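Local coordinates for ABC transporter, substrate binding protein (Mannopine) (Agrobacterium fabrum, PDB 5L9S) that probably binds the opine mannopine in the periplasm and delivers it to an ABC transporter, captured here in the open, unliganded state, at residues T13-L18 and V34-G39. Numbering follows the deposited sequence.
Sequences TYEKAL and VVTVSG
The carboxylate of Glu15 presents one face to Thr36, whose hydroxyl stands almost directly over it, with OG1 4.0 Å from Glu15 CD. On the same side, Thr36 CB lies 3.8 Å from Glu15 OE1. Beyond OE1, roughly in line with the CD–OE1 bond, comes the carbonyl oxygen of Val37, 4.0 Å from OE1; Ser38 CB approaches OE1 at the same distance, displaced toward the opposite face. Glu15 reaches the strand because CG is anti to the backbone N (chi1 -172°) and the chain stays extended beyond it, bridging, together with Thr36, segment axes that approach to 10.4 Å. Thr36 meets it with OG1 set between its own backbone N and carbonyl carbon (chi1 51°). Residues 13-18 run nearly antiparallel to residues 34-38 (167°), as expected for the beta-alpha-beta unit of strand 4-9, helix 12-30 and strand 33-38. No hydrogen bond joins the two segments directly. Instead Arg19, one turn further along the helix, links them, forming a salt bridge through NH2 to Glu15 OE2 and a hydrogen bond through NH1 to Thr36 OG1. Its positive charge probably stabilises the Glu15 anion; polar coupling at this surface site therefore runs mainly through Arg19, the direct contacts being van der Waals.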
ATOM      1  N   THR A  13       9.844  10.032  -9.245  1.00 57.24           N
ATOM      2  CA  THR A  13      10.534   9.810  -7.965  1.00 55.92           C
ATOM      3  C   THR A  13      10.605   8.329  -7.609  1.00 56.92           C
ATOM      4  O   THR A  13      11.636   7.869  -7.114  1.00 56.05           O
ATOM      5  CB  THR A  13       9.868  10.683  -6.881  1.00 61.26           C
ATOM      6  OG1 THR A  13      10.401  11.998  -7.018  1.00 65.91           O
ATOM      7  CG2 THR A  13      10.112  10.180  -5.466  1.00 57.48           C
ATOM      8  N   TYR A  14       9.505   7.603  -7.881  1.00 50.43           N
ATOM      9  CA  TYR A  14       9.337   6.180  -7.651  1.00 48.78           C
ATOM     10  C   TYR A  14      10.366   5.402  -8.486  1.00 50.90           C
ATOM     11  O   TYR A  14      11.128   4.608  -7.930  1.00 50.26           O
ATOM     12  CB  TYR A  14       7.889   5.794  -8.004  1.00 50.17           C
ATOM     13  CG  TYR A  14       7.376   4.469  -7.464  1.00 51.83           C
ATOM     14  CD1 TYR A  14       8.106   3.736  -6.531  1.00 52.00           C
ATOM     15  CD2 TYR A  14       6.159   3.948  -7.888  1.00 53.70           C
ATOM     16  CE1 TYR A  14       7.647   2.506  -6.053  1.00 49.10           C
ATOM     17  CE2 TYR A  14       5.686   2.720  -7.417  1.00 54.53           C
ATOM     18  CZ  TYR A  14       6.430   2.005  -6.495  1.00 59.64           C
ATOM     19  OH  TYR A  14       5.933   0.803  -6.042  1.00 57.45           O
ATOM     20  N   GLU A  15      10.437   5.693  -9.794  1.00 47.02           N
ATOM     21  CA  GLU A  15      11.367   5.083 -10.740  1.00 47.63           C
ATOM     22  C   GLU A  15      12.826   5.370 -10.385  1.00 54.28           C
ATOM     23  O   GLU A  15      13.667   4.476 -10.483  1.00 55.97           O
ATOM     24  CB  GLU A  15      11.049   5.602 -12.124  1.00 49.82           C
ATOM     25  CG  GLU A  15      11.767   4.953 -13.286  1.00 54.77           C
ATOM     26  CD  GLU A  15      11.173   5.464 -14.580  1.00 71.70           C
ATOM     27  OE1 GLU A  15      10.262   4.793 -15.123  1.00 78.21           O
ATOM     28  OE2 GLU A  15      11.515   6.603 -14.973  1.00 62.50           O
ATOM     29  N   LYS A  16      13.120   6.609  -9.966  1.00 50.95           N
ATOM     30  CA  LYS A  16      14.458   7.068  -9.578  1.00 51.14           C
ATOM     31  C   LYS A  16      14.979   6.287  -8.396  1.00 52.65           C
ATOM     32  O   LYS A  16      16.129   5.843  -8.435  1.00 55.26           O
ATOM     33  CB  LYS A  16      14.410   8.565  -9.267  1.00 54.75           C
ATOM     34  CG  LYS A  16      15.744   9.295  -9.335  1.00 78.22           C
ATOM     35  CD  LYS A  16      15.590  10.750  -8.865  1.00 94.01           C
ATOM     36  CE  LYS A  16      15.292  11.762  -9.969  1.00112.71           C
ATOM     37  NZ  LYS A  16      13.892  11.664 -10.481  1.00119.37           N
ATOM     38  N   ALA A  17      14.133   6.082  -7.356  1.00 45.24           N
ATOM     39  CA  ALA A  17      14.473   5.309  -6.151  1.00 43.48           C
ATOM     40  C   ALA A  17      14.806   3.834  -6.517  1.00 50.00           C
ATOM     41  O   ALA A  17      15.788   3.270  -6.014  1.00 51.00           O
ATOM     42  CB  ALA A  17      13.327   5.365  -5.149  1.00 41.76           C
ATOM     43  N   LEU A  18      14.005   3.241  -7.425  1.00 46.78           N
ATOM     44  CA  LEU A  18      14.183   1.873  -7.916  1.00 46.63           C
ATOM     45  C   LEU A  18      15.421   1.723  -8.790  1.00 51.36           C
ATOM     46  O   LEU A  18      16.075   0.692  -8.735  1.00 51.87           O
ATOM     47  CB  LEU A  18      12.908   1.366  -8.638  1.00 45.56           C
ATOM     48  CG  LEU A  18      11.585   1.362  -7.812  1.00 46.00           C
ATOM     49  CD1 LEU A  18      10.451   0.848  -8.627  1.00 45.37           C
ATOM     50  CD2 LEU A  18      11.705   0.560  -6.507  1.00 41.54           C
ATOM     51  N   VAL A  34      18.376  -2.958 -17.612  1.00 64.40           N
ATOM     52  CA  VAL A  34      17.001  -2.724 -17.157  1.00 60.35           C
ATOM     53  C   VAL A  34      16.450  -1.502 -17.899  1.00 64.88           C
ATOM     54  O   VAL A  34      16.913  -0.382 -17.676  1.00 64.15           O
ATOM     55  CB  VAL A  34      16.822  -2.615 -15.613  1.00 60.00           C
ATOM     56  CG1 VAL A  34      15.351  -2.667 -15.243  1.00 57.19           C
ATOM     57  CG2 VAL A  34      17.594  -3.703 -14.880  1.00 60.50           C
ATOM     58  N   VAL A  35      15.482  -1.742 -18.800  1.00 62.68           N
ATOM     59  CA  VAL A  35      14.776  -0.741 -19.599  1.00 62.79           C
ATOM     60  C   VAL A  35      13.485  -0.406 -18.837  1.00 65.30           C
ATOM     61  O   VAL A  35      12.673  -1.300 -18.566  1.00 64.24           O
ATOM     62  CB  VAL A  35      14.487  -1.241 -21.054  1.00 68.71           C
ATOM     63  CG1 VAL A  35      13.872  -0.134 -21.910  1.00 68.55           C
ATOM     64  CG2 VAL A  35      15.752  -1.766 -21.717  1.00 71.32           C
ATOM     65  N   THR A  36      13.318   0.876 -18.467  1.00 61.19           N
ATOM     66  CA  THR A  36      12.149   1.356 -17.718  1.00 58.63           C
ATOM     67  C   THR A  36      11.175   2.145 -18.579  1.00 64.46           C
ATOM     68  O   THR A  36      11.586   2.998 -19.372  1.00 65.93           O
ATOM     69  CB  THR A  36      12.556   2.140 -16.471  1.00 60.49           C
ATOM     70  OG1 THR A  36      13.514   3.142 -16.818  1.00 61.32           O
ATOM     71  CG2 THR A  36      13.103   1.260 -15.393  1.00 55.56           C
ATOM     72  N   VAL A  37       9.871   1.842 -18.427  1.00 60.03           N
ATOM     73  CA  VAL A  37       8.782   2.502 -19.152  1.00 59.88           C
ATOM     74  C   VAL A  37       7.850   3.185 -18.132  1.00 62.29           C
ATOM     75  O   VAL A  37       7.541   2.598 -17.096  1.00 60.54           O
ATOM     76  CB  VAL A  37       8.045   1.526 -20.107  1.00 64.43           C
ATOM     77  CG1 VAL A  37       6.979   2.246 -20.915  1.00 64.96           C
ATOM     78  CG2 VAL A  37       9.028   0.839 -21.042  1.00 66.59           C
ATOM     79  N   SER A  38       7.463   4.448 -18.393  1.00 61.01           N
ATOM     80  CA  SER A  38       6.593   5.198 -17.485  1.00 59.97           C
ATOM     81  C   SER A  38       5.159   5.360 -18.023  1.00 66.38           C
ATOM     82  O   SER A  38       4.957   5.441 -19.245  1.00 68.32           O
ATOM     83  CB  SER A  38       7.215   6.540 -17.099  1.00 61.64           C
ATOM     84  OG  SER A  38       6.754   7.628 -17.885  1.00 73.13           O
ATOM     85  N   GLY A  39       4.197   5.382 -17.090  1.00 60.80           N
ATOM     86  CA  GLY A  39       2.776   5.551 -17.360  1.00 60.45           C
ATOM     87  C   GLY A  39       1.945   5.441 -16.102  1.00 60.76           C
ATOM     88  O   GLY A  39       2.447   4.965 -15.086  1.00 56.89           O
TER